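Local coordinates for nicotinate phosphoribosyltransferase (PDB 2IM5), which probably catalyses the ATP-driven synthesis of nicotinate mononucleotide from nicotinate and phosphoribosyl diphosphate, a step on the route to NAD, at residues F25-E31 against K353-A358; A47-R51 against T96-D100; D65-L70 against V197-H201; Y252-V256 against N387-I391. All coordinates share one frame; numbering follows the deposited sequence.

Contacts 1 and 2 both reach the antiparallel five-stranded sheet: contact 1 pairs strands 29-36 and 347-355 within it, and contact 2 lays helix 44-56 against an edge strand, 95-99, with centres 24 Å apart. Contact 3 packs helix 64-73 on helix 197-203, which follows strand 191-194 of the parallel sheet, and contact 4 brings the end of the modelled chain to the start of helix 254-260. The centres of contacts 3 and 4 lie 40 Å apart, on opposite sides of the chain's centre. Along the chain, contacts 2 and 3 interleave, both within the span of contact 1; contact 3 closes before contact 4 opens, and contacts 1 and 4 cross. Contacts 1 and 3 tie the N-terminal family region to the later, TIM-barrel-related one.

Contact 1: F25-E31 against K353-A358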
loop_
_atom_site.group_PDB
_atom_site.type_symbol
_atom_site.label_atom_id
_atom_site.label_comp_id
_atom_site.label_asym_id
_atom_site.label_seq_id
_atom_site.Cartn_x
_atom_site.Cartn_y
_atom_site.Cartn_z
ATOM N N PHE A 25 14.544 -11.040 7.499
ATOM C CA PHE A 25 13.737 -12.242 7.736
ATOM C C PHE A 25 13.652 -13.150 6.508
ATOM O O PHE A 25 12.559 -13.545 6.092
ATOM C CB PHE A 25 12.326 -11.820 8.150
ATOM C CG PHE A 25 12.304 -10.848 9.290
ATOM C CD1 PHE A 25 12.637 -11.259 10.579
ATOM C CD2 PHE A 25 12.006 -9.509 9.067
ATOM C CE1 PHE A 25 12.683 -10.337 11.639
ATOM C CE2 PHE A 25 12.045 -8.582 10.115
ATOM C CZ PHE A 25 12.386 -8.996 11.403
ATOM N N PRO A 26 14.804 -13.517 5.928
ATOM C CA PRO A 26 14.836 -14.373 4.742
ATOM C C PRO A 26 14.272 -15.788 4.911
ATOM O O PRO A 26 14.055 -16.489 3.924
ATOM C CB PRO A 26 16.318 -14.368 4.360
ATOM C CG PRO A 26 16.998 -14.341 5.698
ATOM C CD PRO A 26 16.169 -13.278 6.440
ATOM N N ARG A 27 14.033 -16.208 6.150
ATOM C CA ARG A 27 13.494 -17.541 6.402
ATOM C C ARG A 27 12.010 -17.503 6.752
ATOM O O ARG A 27 11.371 -18.544 6.888
ATOM C CB ARG A 27 14.246 -18.220 7.548
ATOM C CG ARG A 27 15.716 -18.486 7.283
ATOM C CD ARG A 27 16.321 -19.278 8.434
ATOM N NE ARG A 27 17.574 -19.918 8.042
ATOM C CZ ARG A 27 18.749 -19.303 8.009
ATOM N NH1 ARG A 27 18.833 -18.025 8.353
ATOM N NH2 ARG A 27 19.834 -19.959 7.614
ATOM N N ALA A 28 11.465 -16.302 6.894
ATOM C CA ALA A 28 10.067 -16.160 7.261
ATOM C C ALA A 28 9.101 -16.630 6.184
ATOM O O ALA A 28 9.397 -16.563 4.993
ATOM C CB ALA A 28 9.771 -14.707 7.626
ATOM N N TYR A 29 7.945 -17.110 6.628
ATOM C CA TYR A 29 6.882 -17.563 5.746
ATOM C C TYR A 29 5.655 -16.719 6.038
ATOM O O TYR A 29 5.496 -16.171 7.131
ATOM C CB TYR A 29 6.542 -19.033 6.000
ATOM C CG TYR A 29 7.477 -20.003 5.324
ATOM C CD1 TYR A 29 7.145 -20.577 4.100
ATOM C CD2 TYR A 29 8.706 -20.331 5.899
ATOM C CE1 TYR A 29 8.013 -21.454 3.461
ATOM C CE2 TYR A 29 9.582 -21.206 5.268
ATOM C CZ TYR A 29 9.228 -21.761 4.052
ATOM O OH TYR A 29 10.092 -22.617 3.420
ATOM N N GLY A 30 4.782 -16.608 5.053
ATOM C CA GLY A 30 3.570 -15.843 5.259
ATOM C C GLY A 30 2.470 -16.338 4.350
ATOM O O GLY A 30 2.741 -16.994 3.339
ATOM N N GLU A 31 1.228 -16.064 4.732
ATOM C CA GLU A 31 0.087 -16.423 3.909
ATOM C C GLU A 31 -0.779 -15.187 3.733
ATOM O O GLU A 31 -1.251 -14.602 4.717
ATOM C CB GLU A 31 -0.785 -17.516 4.533
ATOM C CG GLU A 31 -1.990 -17.827 3.625
ATOM C CD GLU A 31 -2.997 -18.806 4.228
ATOM O OE1 GLU A 31 -3.622 -18.481 5.265
ATOM O OE2 GLU A 31 -3.162 -19.903 3.652
ATOM N N LYS A 353 -1.294 -14.624 8.282
ATOM C CA LYS A 353 -0.491 -15.317 9.282
ATOM C C LYS A 353 0.944 -15.446 8.787
ATOM O O LYS A 353 1.208 -15.335 7.583
ATOM C CB LYS A 353 -1.078 -16.697 9.580
ATOM C CG LYS A 353 -1.070 -17.648 8.408
ATOM C CD LYS A 353 -1.632 -19.009 8.806
ATOM C CE LYS A 353 -1.524 -19.998 7.659
ATOM N NZ LYS A 353 -2.094 -21.324 8.006
ATOM N N CYS A 354 1.862 -15.682 9.715
ATOM C CA CYS A 354 3.267 -15.803 9.378
ATOM C C CYS A 354 4.020 -16.607 10.429
ATOM O O CYS A 354 3.476 -16.961 11.477
ATOM C CB CYS A 354 3.891 -14.410 9.288
ATOM S SG CYS A 354 3.710 -13.444 10.807
ATOM N N LYS A 355 5.278 -16.887 10.128
ATOM C CA LYS A 355 6.160 -17.611 11.030
ATOM C C LYS A 355 7.579 -17.127 10.744
ATOM O O LYS A 355 7.866 -16.667 9.640
ATOM C CB LYS A 355 6.041 -19.120 10.810
ATOM C CG LYS A 355 6.254 -19.563 9.387
ATOM C CD LYS A 355 6.336 -21.081 9.286
ATOM C CE LYS A 355 5.081 -21.761 9.775
ATOM N NZ LYS A 355 5.205 -23.247 9.668
ATOM N N MET A 356 8.457 -17.219 11.743
ATOM C CA MET A 356 9.838 -16.765 11.610
ATOM C C MET A 356 10.691 -17.676 10.720
ATOM O O MET A 356 11.561 -17.212 9.985
ATOM C CB MET A 356 10.483 -16.660 12.997
ATOM C CG MET A 356 11.821 -15.945 12.979
ATOM S SD MET A 356 11.640 -14.197 12.527
ATOM C CE MET A 356 12.082 -13.449 14.078
ATOM N N THR A 357 10.442 -18.976 10.796
ATOM C CA THR A 357 11.185 -19.951 10.002
ATOM C C THR A 357 10.232 -21.094 9.701
ATOM O O THR A 357 9.125 -21.141 10.230
ATOM C CB THR A 357 12.400 -20.538 10.776
ATOM O OG1 THR A 357 11.924 -21.321 11.876
ATOM C CG2 THR A 357 13.291 -19.435 11.323
ATOM N N ALA A 358 10.669 -22.018 8.857
ATOM C CA ALA A 358 9.850 -23.168 8.490
ATOM C C ALA A 358 9.388 -23.989 9.693
ATOM O O ALA A 358 8.265 -24.489 9.713
ATOM C CB ALA A 358 10.621 -24.064 7.515
HETATM O O HOH W 1 13.615 -15.166 8.946
HETATM O O HOH W 2 12.634 -20.959 6.406
#
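This antiparallel ladder joins the central strand 29-36 of the five-stranded sheet to its neighbour 347-355, and so brings parts of the chain more than 300 residues apart into one sheet. Tyr29 and Lys355 form a hydrogen-bonded pair, Tyr29 N to Lys355 O at 3.0 Å and Lys355 N to Tyr29 O at 3.1 Å; Gly30 and Cys354 are a non-hydrogen-bonded pair, and Glu31 N gives the next bond to Lys353 O. On the face carrying Tyr29, CG of Lys355 rests on Tyr29 CB at 3.4 Å, put there by a chi1 of 54° that sets CG between the backbone N and carbonyl carbon. Lys353 runs extended across Glu31, its CE 3.5 Å from Glu31 OE1; that carboxylate forms a salt bridge with Arg33, while both lysines make cation-pi contacts with Trp362. Beyond the ladder, the type I turn Phe25-Ala28 meets residues 356-358 partly through water: one water accepts from Arg27 N and donates to Met356 O. Phe25, packed edge-to-face on Phe218 of helix 213-223, makes a Met-aromatic contact in which Met356 SD approaches the ring obliquely, 3.7 Å from Phe25 CD1.

Contact 2: A47-R51 against T96-D100; sequences AELVR and TVSID
With CG of Arg51 anti to its carbonyl carbon (chi1 -75°) and the chain bent at chi3 (-77°), the aliphatic part of Arg51 crosses Val97 before the guanidinium turns back along the helix. Arg51 CG lies 3.6 Å from Val97 CB, and Arg51 NH1 reaches Val97 O at 2.8 Å; the oxygen is near the guanidinium plane, but the N-H points poorly at it and the bond is weak. The rotation of the guanidinium is fixed by its other nitrogens: NE and NH2 of Arg51 both grip Glu48 OE1, each at 3.0 Å, from the same face of the carboxylate, and NH2 also forms a salt bridge with Glu44. Here helix 44-56 lies nearly antiparallel to strand 95-99, an edge strand of the five-stranded sheet, with the short segment axes 8.1 Å apart. Val97 fits into the helix surface with both branches: its CG1 comes to Ala47 CB at 4.1 Å, while CG2 meets Val50 CG1 and, farther along the helix, the side chain touches Ile54. Val50 also touches Leu130 of helix 120-134. At the other end of the contact Ile99 CD1 packs against Ala47 CB, 3.9 Å away.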
loop_
_atom_site.group_PDB
_atom_site.type_symbol
_atom_site.label_atom_id
_atom_site.label_comp_id
_atom_site.label_asym_id
_atom_site.label_seq_id
_atom_site.Cartn_x
_atom_site.Cartn_y
_atom_site.Cartn_z
ATOM N N ALA A 47 -12.753 -17.602 -11.932
ATOM C CA ALA A 47 -11.633 -18.111 -11.148
ATOM C C ALA A 47 -10.575 -18.654 -12.095
ATOM O O ALA A 47 -9.376 -18.486 -11.876
ATOM C CB ALA A 47 -12.105 -19.209 -10.208
ATOM N N GLU A 48 -11.025 -19.308 -13.159
ATOM C CA GLU A 48 -10.107 -19.869 -14.136
ATOM C C GLU A 48 -9.379 -18.756 -14.894
ATOM O O GLU A 48 -8.213 -18.895 -15.261
ATOM C CB GLU A 48 -10.865 -20.773 -15.108
ATOM C CG GLU A 48 -9.961 -21.578 -16.010
ATOM C CD GLU A 48 -8.850 -22.283 -15.242
ATOM O OE1 GLU A 48 -9.151 -22.951 -14.225
ATOM O OE2 GLU A 48 -7.675 -22.172 -15.661
ATOM N N LEU A 49 -10.072 -17.649 -15.132
ATOM C CA LEU A 49 -9.447 -16.524 -15.816
ATOM C C LEU A 49 -8.333 -15.975 -14.923
ATOM O O LEU A 49 -7.270 -15.593 -15.402
ATOM C CB LEU A 49 -10.473 -15.420 -16.085
ATOM C CG LEU A 49 -11.566 -15.723 -17.109
ATOM C CD1 LEU A 49 -12.516 -14.547 -17.198
ATOM C CD2 LEU A 49 -10.927 -16.001 -18.461
ATOM N N VAL A 50 -8.589 -15.944 -13.620
ATOM C CA VAL A 50 -7.609 -15.449 -12.668
ATOM C C VAL A 50 -6.394 -16.362 -12.651
ATOM O O VAL A 50 -5.257 -15.891 -12.704
ATOM C CB VAL A 50 -8.204 -15.364 -11.253
ATOM C CG1 VAL A 50 -7.121 -14.981 -10.251
ATOM C CG2 VAL A 50 -9.330 -14.342 -11.233
ATOM N N ARG A 51 -6.632 -17.668 -12.587
ATOM C CA ARG A 51 -5.536 -18.627 -12.575
ATOM C C ARG A 51 -4.670 -18.478 -13.825
ATOM O O ARG A 51 -3.444 -18.601 -13.761
ATOM C CB ARG A 51 -6.070 -20.065 -12.457
ATOM C CG ARG A 51 -6.556 -20.418 -11.051
ATOM C CD ARG A 51 -6.866 -21.908 -10.894
ATOM N NE ARG A 51 -8.136 -22.256 -11.511
ATOM C CZ ARG A 51 -9.273 -22.436 -10.849
ATOM N NH1 ARG A 51 -9.313 -22.315 -9.530
ATOM N NH2 ARG A 51 -10.381 -22.717 -11.519
ATOM N N THR A 96 -3.127 -20.215 -4.673
ATOM C CA THR A 96 -4.265 -21.114 -4.848
ATOM C C THR A 96 -5.544 -20.304 -5.000
ATOM O O THR A 96 -5.901 -19.523 -4.121
ATOM C CB THR A 96 -4.439 -22.074 -3.645
ATOM O OG1 THR A 96 -3.262 -22.875 -3.497
ATOM C CG2 THR A 96 -5.644 -22.994 -3.863
ATOM N N VAL A 97 -6.229 -20.497 -6.124
ATOM C CA VAL A 97 -7.468 -19.782 -6.403
ATOM C C VAL A 97 -8.644 -20.749 -6.383
ATOM O O VAL A 97 -8.550 -21.868 -6.884
ATOM C CB VAL A 97 -7.427 -19.116 -7.790
ATOM C CG1 VAL A 97 -8.726 -18.355 -8.044
ATOM C CG2 VAL A 97 -6.227 -18.191 -7.884
ATOM N N SER A 98 -9.750 -20.318 -5.795
ATOM C CA SER A 98 -10.937 -21.154 -5.744
ATOM C C SER A 98 -12.169 -20.362 -5.337
ATOM O O SER A 98 -12.076 -19.216 -4.895
ATOM C CB SER A 98 -10.737 -22.296 -4.754
ATOM O OG SER A 98 -10.585 -21.789 -3.441
ATOM N N ILE A 99 -13.327 -20.987 -5.512
ATOM C CA ILE A 99 -14.593 -20.382 -5.130
ATOM C C ILE A 99 -14.935 -21.125 -3.850
ATOM O O ILE A 99 -15.028 -22.343 -3.866
ATOM C CB ILE A 99 -15.692 -20.650 -6.183
ATOM C CG1 ILE A 99 -15.230 -20.166 -7.563
ATOM C CG2 ILE A 99 -16.985 -19.954 -5.773
ATOM C CD1 ILE A 99 -14.942 -18.675 -7.631
ATOM N N ASP A 100 -15.101 -20.409 -2.741
ATOM C CA ASP A 100 -15.397 -21.073 -1.475
ATOM C C ASP A 100 -16.808 -21.628 -1.398
ATOM O O ASP A 100 -17.587 -21.524 -2.350
ATOM C CB ASP A 100 -15.146 -20.138 -0.280
ATOM C CG ASP A 100 -16.035 -18.907 -0.293
ATOM O OD1 ASP A 100 -17.179 -19.000 -0.781
ATOM O OD2 ASP A 100 -15.595 -17.847 0.205
#

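Contact 3: D65-L70 against V197-H201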
loop_
_atom_site.group_PDB
_atom_site.type_symbol
_atom_site.label_atom_id
_atom_site.label_comp_id
_atom_site.label_asym_id
_atom_site.label_seq_id
_atom_site.Cartn_x
_atom_site.Cartn_y
_atom_site.Cartn_z
ATOM N N ASP A 65 16.475 -1.908 -19.240
ATOM C CA ASP A 65 16.133 -0.523 -18.938
ATOM C C ASP A 65 15.526 -0.392 -17.551
ATOM O O ASP A 65 15.790 0.582 -16.846
ATOM C CB ASP A 65 15.147 0.050 -19.964
ATOM C CG ASP A 65 15.790 0.316 -21.309
ATOM O OD1 ASP A 65 17.023 0.535 -21.349
ATOM O OD2 ASP A 65 15.058 0.322 -22.326
ATOM N N GLU A 66 14.706 -1.366 -17.163
ATOM C CA GLU A 66 14.080 -1.322 -15.847
ATOM C C GLU A 66 15.141 -1.457 -14.765
ATOM O O GLU A 66 15.083 -0.777 -13.747
ATOM C CB GLU A 66 13.029 -2.420 -15.714
ATOM C CG GLU A 66 11.881 -2.251 -16.697
ATOM C CD GLU A 66 10.828 -3.337 -16.569
ATOM O OE1 GLU A 66 11.200 -4.518 -16.381
ATOM O OE2 GLU A 66 9.630 -3.002 -16.672
ATOM N N LYS A 67 16.118 -2.324 -14.997
ATOM C CA LYS A 67 17.190 -2.509 -14.028
ATOM C C LYS A 67 17.965 -1.201 -13.852
ATOM O O LYS A 67 18.277 -0.808 -12.730
ATOM C CB LYS A 67 18.146 -3.618 -14.481
ATOM C CG LYS A 67 19.230 -3.933 -13.469
ATOM C CD LYS A 67 20.250 -4.929 -14.003
ATOM C CE LYS A 67 21.415 -5.074 -13.032
ATOM N NZ LYS A 67 22.503 -5.977 -13.527
ATOM N N GLU A 68 18.278 -0.529 -14.958
ATOM C CA GLU A 68 18.999 0.744 -14.898
ATOM C C GLU A 68 18.160 1.794 -14.182
ATOM O O GLU A 68 18.692 2.636 -13.455
ATOM C CB GLU A 68 19.340 1.239 -16.302
ATOM C CG GLU A 68 20.449 0.453 -16.978
ATOM C CD GLU A 68 20.623 0.821 -18.448
ATOM O OE1 GLU A 68 20.653 2.037 -18.766
ATOM O OE2 GLU A 68 20.734 -0.110 -19.284
ATOM N N PHE A 69 16.847 1.746 -14.395
ATOM C CA PHE A 69 15.941 2.678 -13.739
ATOM C C PHE A 69 15.991 2.458 -12.221
ATOM O O PHE A 69 16.099 3.409 -11.446
ATOM C CB PHE A 69 14.511 2.466 -14.232
ATOM C CG PHE A 69 13.486 3.261 -13.478
ATOM C CD1 PHE A 69 13.377 4.639 -13.661
ATOM C CD2 PHE A 69 12.638 2.633 -12.569
ATOM C CE1 PHE A 69 12.435 5.382 -12.945
ATOM C CE2 PHE A 69 11.698 3.359 -11.852
ATOM C CZ PHE A 69 11.595 4.744 -12.040
ATOM N N LEU A 70 15.907 1.201 -11.800
ATOM C CA LEU A 70 15.941 0.888 -10.376
ATOM C C LEU A 70 17.238 1.379 -9.741
ATOM O O LEU A 70 17.234 1.930 -8.640
ATOM C CB LEU A 70 15.801 -0.622 -10.147
ATOM C CG LEU A 70 14.468 -1.263 -10.551
ATOM C CD1 LEU A 70 14.515 -2.750 -10.268
ATOM C CD2 LEU A 70 13.321 -0.611 -9.779
ATOM N N VAL A 197 5.704 1.740 -9.728
ATOM C CA VAL A 197 7.086 1.862 -10.202
ATOM C C VAL A 197 7.214 1.849 -11.724
ATOM O O VAL A 197 8.005 2.610 -12.291
ATOM C CB VAL A 197 7.972 0.754 -9.594
ATOM C CG1 VAL A 197 9.438 0.987 -9.958
ATOM C CG2 VAL A 197 7.789 0.736 -8.079
ATOM N N HIS A 198 6.431 0.993 -12.378
ATOM C CA HIS A 198 6.436 0.899 -13.831
ATOM C C HIS A 198 6.030 2.215 -14.506
ATOM O O HIS A 198 6.696 2.684 -15.440
ATOM C CB HIS A 198 5.489 -0.208 -14.296
ATOM C CG HIS A 198 5.118 -0.113 -15.743
ATOM N ND1 HIS A 198 6.052 -0.148 -16.758
ATOM C CD2 HIS A 198 3.912 0.025 -16.345
ATOM C CE1 HIS A 198 5.437 -0.041 -17.923
ATOM N NE2 HIS A 198 4.138 0.065 -17.700
ATOM N N LEU A 199 4.933 2.806 -14.042
ATOM C CA LEU A 199 4.468 4.050 -14.625
ATOM C C LEU A 199 5.365 5.235 -14.263
ATOM O O LEU A 199 5.400 6.233 -14.980
ATOM C CB LEU A 199 3.017 4.308 -14.213
ATOM C CG LEU A 199 2.045 3.283 -14.822
ATOM C CD1 LEU A 199 0.616 3.597 -14.408
ATOM C CD2 LEU A 199 2.178 3.296 -16.355
ATOM N N ALA A 200 6.092 5.129 -13.154
ATOM C CA ALA A 200 6.998 6.197 -12.752
ATOM C C ALA A 200 8.159 6.152 -13.742
ATOM O O ALA A 200 8.682 7.182 -14.166
ATOM C CB ALA A 200 7.502 5.962 -11.338
ATOM N N HIS A 201 8.546 4.938 -14.109
ATOM C CA HIS A 201 9.626 4.724 -15.057
ATOM C C HIS A 201 9.193 5.253 -16.420
ATOM O O HIS A 201 9.888 6.060 -17.041
ATOM C CB HIS A 201 9.937 3.230 -15.164
ATOM C CG HIS A 201 10.957 2.893 -16.209
ATOM N ND1 HIS A 201 11.053 1.640 -16.775
ATOM C CD2 HIS A 201 11.938 3.637 -16.774
ATOM C CE1 HIS A 201 12.049 1.626 -17.644
ATOM N NE2 HIS A 201 12.602 2.825 -17.663
HETATM O O HOH W 3 8.893 -0.325 -16.773
#
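Val197, in the first turn of helix 197-203, sends CG1 to the edge of the Phe69 ring, where it lies in the ring plane 3.8 Å from Phe69 CE2; the same methyl touches Leu70 CD2 more loosely. His198 joins through a water: its ND1 is 2.8 Å from a water molecule that also meets His201 ND1 and donates to Glu66 OE2. This one water thus links Glu66 to both imidazoles and would tend to hold the rings in their present rotation; Ser6 OG also bonds to Glu66 OE2. Ala200 adds its CB, 4.3 Å from Phe69 CZ. The two helices, 64-73 and 197-203, cross at 92° with their short segment axes 11.0 Å apart, a wide spacing filled by Phe69 and His201. Helix 64-73 is part of the N-terminal family region, whereas helix 197-203 follows strand 191-194 of the parallel sheet. His201 extends with CG anti to the backbone N (chi1 175°) and runs antiparallel to the Phe69 side chain, giving an offset stack with centroids 4.6 Å apart and planes at 25°. Each residue also places its CB over the partner's ring: His201 CB sits almost exactly above the centre of Phe69, 3.6 Å from the centroid, and Phe69 CB lies over the imidazole nearer its rim. Glu66 CG comes obliquely to the ND1 and CE1 side of that imidazole, 4.0 Å from His201 CE1.

Contact 4: Y252-V256 against N387-I391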
loop_
_atom_site.group_PDB
_atom_site.type_symbol
_atom_site.label_atom_id
_atom_site.label_comp_id
_atom_site.label_asym_id
_atom_site.label_seq_id
_atom_site.Cartn_x
_atom_site.Cartn_y
_atom_site.Cartn_z
ATOM N N TYR A 252 -2.175 -0.753 15.312
ATOM C CA TYR A 252 -2.784 -1.220 16.550
ATOM C C TYR A 252 -3.393 -0.032 17.261
ATOM O O TYR A 252 -3.344 0.050 18.485
ATOM C CB TYR A 252 -1.739 -1.897 17.449
ATOM C CG TYR A 252 -1.101 -3.094 16.790
ATOM C CD1 TYR A 252 -1.869 -4.196 16.415
ATOM C CD2 TYR A 252 0.254 -3.097 16.482
ATOM C CE1 TYR A 252 -1.303 -5.268 15.743
ATOM C CE2 TYR A 252 0.835 -4.166 15.811
ATOM C CZ TYR A 252 0.048 -5.248 15.441
ATOM O OH TYR A 252 0.605 -6.301 14.759
ATOM N N THR A 253 -3.958 0.883 16.475
ATOM C CA THR A 253 -4.574 2.085 17.015
ATOM C C THR A 253 -3.524 3.176 17.186
ATOM O O THR A 253 -2.433 2.928 17.703
ATOM C CB THR A 253 -5.248 1.779 18.373
ATOM O OG1 THR A 253 -6.636 1.471 18.161
ATOM C CG2 THR A 253 -5.073 2.904 19.328
ATOM N N THR A 254 -3.856 4.383 16.741
ATOM C CA THR A 254 -2.946 5.511 16.848
ATOM C C THR A 254 -2.682 5.930 18.296
ATOM O O THR A 254 -1.597 6.425 18.605
ATOM C CB THR A 254 -3.465 6.723 16.033
ATOM O OG1 THR A 254 -3.363 6.426 14.635
ATOM C CG2 THR A 254 -2.635 7.969 16.321
ATOM N N ASP A 255 -3.651 5.728 19.187
ATOM C CA ASP A 255 -3.439 6.083 20.590
ATOM C C ASP A 255 -2.317 5.232 21.185
ATOM O O ASP A 255 -1.500 5.728 21.963
ATOM C CB ASP A 255 -4.721 5.898 21.418
ATOM C CG ASP A 255 -5.779 6.959 21.109
ATOM O OD1 ASP A 255 -5.424 8.012 20.533
ATOM O OD2 ASP A 255 -6.962 6.748 21.455
ATOM N N VAL A 256 -2.282 3.951 20.814
ATOM C CA VAL A 256 -1.248 3.055 21.308
ATOM C C VAL A 256 0.096 3.487 20.713
ATOM O O VAL A 256 1.105 3.546 21.408
ATOM C CB VAL A 256 -1.542 1.596 20.910
ATOM C CG1 VAL A 256 -0.313 0.732 21.158
ATOM C CG2 VAL A 256 -2.731 1.071 21.714
ATOM N N ASN A 387 -6.682 -6.880 24.459
ATOM C CA ASN A 387 -6.408 -7.118 25.875
ATOM C C ASN A 387 -4.942 -6.820 26.196
ATOM O O ASN A 387 -4.632 -6.225 27.220
ATOM C CB ASN A 387 -6.742 -8.567 26.264
ATOM C CG ASN A 387 -8.236 -8.861 26.193
ATOM O OD1 ASN A 387 -9.055 -7.996 26.502
ATOM N ND2 ASN A 387 -8.596 -10.083 25.803
ATOM N N THR A 388 -4.042 -7.224 25.309
ATOM C CA THR A 388 -2.616 -7.004 25.519
ATOM C C THR A 388 -2.282 -5.518 25.565
ATOM O O THR A 388 -1.459 -5.078 26.363
ATOM C CB THR A 388 -1.782 -7.654 24.387
ATOM O OG1 THR A 388 -2.023 -9.068 24.365
ATOM C CG2 THR A 388 -0.289 -7.390 24.602
ATOM N N LEU A 389 -2.925 -4.745 24.701
ATOM C CA LEU A 389 -2.668 -3.322 24.634
ATOM C C LEU A 389 -3.553 -2.510 25.571
ATOM O O LEU A 389 -3.471 -1.293 25.597
ATOM C CB LEU A 389 -2.846 -2.838 23.195
ATOM C CG LEU A 389 -1.878 -3.503 22.214
ATOM C CD1 LEU A 389 -2.259 -3.166 20.776
ATOM C CD2 LEU A 389 -0.460 -3.045 22.531
ATOM N N GLY A 390 -4.396 -3.184 26.343
ATOM C CA GLY A 390 -5.261 -2.471 27.264
ATOM C C GLY A 390 -6.364 -1.693 26.571
ATOM O O GLY A 390 -6.810 -0.660 27.071
ATOM N N ILE A 391 -6.808 -2.180 25.418
ATOM C CA ILE A 391 -7.873 -1.516 24.685
ATOM C C ILE A 391 -9.225 -2.114 25.051
ATOM O O ILE A 391 -9.325 -3.357 25.174
ATOM C CB ILE A 391 -7.664 -1.657 23.169
ATOM C CG1 ILE A 391 -6.359 -0.970 22.763
ATOM C CG2 ILE A 391 -8.851 -1.071 22.417
ATOM C CD1 ILE A 391 -5.968 -1.208 21.320
#
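Tyr252 meets Leu389 mainly through its CB: Leu389 CD1 comes to 3.6 Å from Tyr252 CB, the two side chains crossing at about a right angle. The tyrosine ring leads away from Leu389 and packs edge-to-face with Tyr225, which Leu389 also touches. Thr253 occupies the N-cap position of helix 254-260 without a capping bond from its side chain; its OG1 lies 4.2 Å from Ile391 CD1, a contact without polar character. Val256, in the first turn of the helix, divides its branches between two partners. With CG1 anti to the backbone N (chi1 167°), that methyl faces Leu389 CD2 at 4.0 Å, while CG2 turns to Ile391 CD1 at 4.0 Å. Leu389 and Ile391 flank Gly390, whose positive phi belongs to a Schellman motif closing helix 379-389; the side chains before and after this glycine both reach Val256. The contact is thus a small apolar patch with no hydrogen bond between the segments. It sets the C-terminal end of the modelled chain against the start of helix 254-260, which follows strand 246-248 at one edge of the parallel sheet and is joined to helix 279-292 by the Asp255-Lys285 salt bridge.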